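Local coordinates for protein 2,3-dihydroxy-2,3-dihydrophenylpropionate dehydrogenase (Pseudomonas sp. MC1, PDB 5XTF) that catalyses the NAD-dependent oxidation of naphthalene cis-dihydrodiol to 1,2-dihydroxynaphthalene, a step in the breakdown of aromatic hydrocarbons, at residues B[156-161]-B[196-201]. Numbering follows the deposited sequence.
Sequences MTASVS and VNAVSP
Met156 O is held by two groups of the neighbouring strand: Val199 N donates to it at 3.0 Å, nearly in line with the carbonyl, and the CA-H of Ala198 adds a contact at 3.1 Å. Together with the bond from Met156 N to Asn197 O, this gives a short parallel ladder in which Met156 pairs with Ala198 and Thr157 with Val199. One step further, Ala158 N reaches Val199 O at 2.7 Å, although 156-161 is already leaving the sheet. The 3-10 turn that begins at Val160 brings Val160 N to hydrogen-bond Pro201 O (2.9 Å), approaching from above the plane of the carbonyl, 35° out of it.

Side chains fill the seam. The bend of Met156 at chi3 (-93°) brings CE against Val196 CG1 at 3.5 Å, a tight contact in which the two chains meet obliquely. Beyond it, Ala158 CB packs 3.2 Å from Ser200 OG, which is hydrogen-bonded to His163. The Thr157 and Pro201 side chains cross at about a right angle, with Thr157 CG2 nearest Pro201 CD and CG, while Thr157 OG1 bonds to Asn104, an NAD(+)-binding residue, and to Tyr250.

The CA to CB bond of Ser159 points away from 196-201, and chi1 (176°) swings OG to the carbonyl-carbon side, where it accepts from Ser161 N at 3.0 Å, an ST turn. It also bonds to Tyr172; with Lys176 these residues match the Ser-Tyr-Lys pattern of SDR active sites. Replacing Ser159 by alanine removes the hydroxyl and would probably leave Ser161 N and the Tyr172 hydroxyl without this shared partner, freeing the turn to shift.

The contact joins the two strands of a right-handed beta-alpha-beta crossover in the Rossmann sheet: helix 170-190 packs over Met156 and Ala198 through Val183, helix 248-254 covers Val199, and strand 266-269 flanks 195-201.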
ATOM      1  N   MET B 156      -5.198  17.105   5.986  1.00 19.34           N
ATOM      2  CA  MET B 156      -6.301  16.910   5.069  1.00 18.46           C
ATOM      3  C   MET B 156      -7.180  15.771   5.555  1.00 18.97           C
ATOM      4  O   MET B 156      -6.705  14.798   6.152  1.00 18.81           O
ATOM      5  CB  MET B 156      -5.806  16.600   3.656  1.00 20.50           C
ATOM      6  CG  MET B 156      -5.166  17.781   2.941  1.00 21.26           C
ATOM      7  SD  MET B 156      -4.333  17.290   1.415  1.00 28.47           S
ATOM      8  CE  MET B 156      -2.659  17.025   1.975  1.00 26.75           C
ATOM      9  N   THR B 157      -8.468  15.899   5.303  1.00 16.44           N
ATOM     10  CA  THR B 157      -9.386  14.792   5.503  1.00 19.16           C
ATOM     11  C   THR B 157      -9.378  13.937   4.235  1.00 22.44           C
ATOM     12  O   THR B 157      -9.768  14.398   3.152  1.00 20.79           O
ATOM     13  CB  THR B 157     -10.790  15.309   5.831  1.00 25.29           C
ATOM     14  OG1 THR B 157     -10.778  15.995   7.094  1.00 24.74           O
ATOM     15  CG2 THR B 157     -11.790  14.172   5.877  1.00 22.24           C
ATOM     16  N   ALA B 158      -8.877  12.711   4.361  1.00 21.23           N
ATOM     17  CA  ALA B 158      -8.990  11.707   3.315  1.00 24.91           C
ATOM     18  C   ALA B 158     -10.274  10.932   3.566  1.00 25.65           C
ATOM     19  O   ALA B 158     -11.318  11.549   3.796  1.00 27.37           O
ATOM     20  CB  ALA B 158      -7.762  10.797   3.300  1.00 21.43           C
ATOM     21  N   SER B 159     -10.214   9.600   3.571  1.00 28.06           N
ATOM     22  CA  SER B 159     -11.410   8.767   3.699  1.00 29.78           C
ATOM     23  C   SER B 159     -10.995   7.295   3.730  1.00 34.36           C
ATOM     24  O   SER B 159      -9.900   6.933   3.285  1.00 33.72           O
ATOM     25  CB  SER B 159     -12.386   9.035   2.537  1.00 32.15           C
ATOM     26  OG  SER B 159     -13.516   8.190   2.571  1.00 34.20           O
ATOM     27  N   VAL B 160     -11.881   6.443   4.261  1.00 34.98           N
ATOM     28  CA  VAL B 160     -11.659   5.006   4.098  1.00 33.92           C
ATOM     29  C   VAL B 160     -11.696   4.653   2.622  1.00 37.65           C
ATOM     30  O   VAL B 160     -11.060   3.682   2.186  1.00 36.50           O
ATOM     31  CB  VAL B 160     -12.683   4.169   4.900  1.00 37.65           C
ATOM     32  CG1 VAL B 160     -14.080   4.337   4.342  1.00 39.18           C
ATOM     33  CG2 VAL B 160     -12.288   2.686   4.900  1.00 35.56           C
ATOM     34  N   SER B 161     -12.425   5.442   1.827  1.00 35.71           N
ATOM     35  CA  SER B 161     -12.448   5.302   0.379  1.00 34.77           C
ATOM     36  C   SER B 161     -11.103   5.603  -0.266  1.00 34.88           C
ATOM     37  O   SER B 161     -10.925   5.314  -1.456  1.00 33.26           O
ATOM     38  CB  SER B 161     -13.519   6.219  -0.213  1.00 32.60           C
ATOM     39  OG  SER B 161     -14.831   5.749   0.079  1.00 37.23           O
ATOM     40  N   VAL B 196       2.883  17.716   6.405  1.00 19.97           N
ATOM     41  CA  VAL B 196       1.622  17.482   5.705  1.00 20.58           C
ATOM     42  C   VAL B 196       1.178  16.053   5.967  1.00 20.44           C
ATOM     43  O   VAL B 196       1.931  15.111   5.708  1.00 22.19           O
ATOM     44  CB  VAL B 196       1.729  17.716   4.185  1.00 22.48           C
ATOM     45  CG1 VAL B 196       0.339  17.747   3.592  1.00 19.93           C
ATOM     46  CG2 VAL B 196       2.475  19.005   3.857  1.00 22.10           C
ATOM     47  N   ASN B 197      -0.048  15.889   6.453  1.00 19.84           N
ATOM     48  CA  ASN B 197      -0.563  14.584   6.840  1.00 18.18           C
ATOM     49  C   ASN B 197      -2.050  14.533   6.544  1.00 17.60           C
ATOM     50  O   ASN B 197      -2.644  15.497   6.060  1.00 18.33           O
ATOM     51  CB  ASN B 197      -0.311  14.301   8.317  1.00 23.43           C
ATOM     52  CG  ASN B 197       1.150  14.271   8.656  1.00 24.47           C
ATOM     53  OD1 ASN B 197       1.855  13.338   8.289  1.00 23.55           O
ATOM     54  ND2 ASN B 197       1.622  15.305   9.358  1.00 21.25           N
ATOM     55  N   ALA B 198      -2.657  13.391   6.846  1.00 19.97           N
ATOM     56  CA  ALA B 198      -4.074  13.216   6.583  1.00 17.27           C
ATOM     57  C   ALA B 198      -4.673  12.236   7.570  1.00 18.15           C
ATOM     58  O   ALA B 198      -3.986  11.386   8.132  1.00 18.88           O
ATOM     59  CB  ALA B 198      -4.342  12.720   5.160  1.00 19.18           C
ATOM     60  N   VAL B 199      -5.977  12.371   7.755  1.00 17.80           N
ATOM     61  CA  VAL B 199      -6.791  11.449   8.527  1.00 21.80           C
ATOM     62  C   VAL B 199      -7.803  10.821   7.579  1.00 21.36           C
ATOM     63  O   VAL B 199      -8.435  11.532   6.794  1.00 21.05           O
ATOM     64  CB  VAL B 199      -7.515  12.169   9.678  1.00 18.64           C
ATOM     65  CG1 VAL B 199      -8.365  11.192  10.449  1.00 20.21           C
ATOM     66  CG2 VAL B 199      -6.524  12.844  10.574  1.00 17.75           C
ATOM     67  N   SER B 200      -7.964   9.499   7.654  1.00 21.89           N
ATOM     68  CA  SER B 200      -8.923   8.789   6.810  1.00 23.29           C
ATOM     69  C   SER B 200     -10.044   8.226   7.663  1.00 25.22           C
ATOM     70  O   SER B 200      -9.966   7.079   8.115  1.00 28.19           O
ATOM     71  CB  SER B 200      -8.234   7.670   6.032  1.00 27.55           C
ATOM     72  OG  SER B 200      -7.357   8.206   5.072  1.00 30.88           O
ATOM     73  N   PRO B 201     -11.101   8.983   7.919  1.00 28.49           N
ATOM     74  CA  PRO B 201     -12.223   8.447   8.694  1.00 30.19           C
ATOM     75  C   PRO B 201     -13.134   7.588   7.828  1.00 34.07           C
ATOM     76  O   PRO B 201     -13.089   7.621   6.596  1.00 37.16           O
ATOM     77  CB  PRO B 201     -12.945   9.711   9.169  1.00 30.76           C
ATOM     78  CG  PRO B 201     -12.651  10.708   8.074  1.00 26.34           C
ATOM     79  CD  PRO B 201     -11.256  10.417   7.628  1.00 24.21           C
TER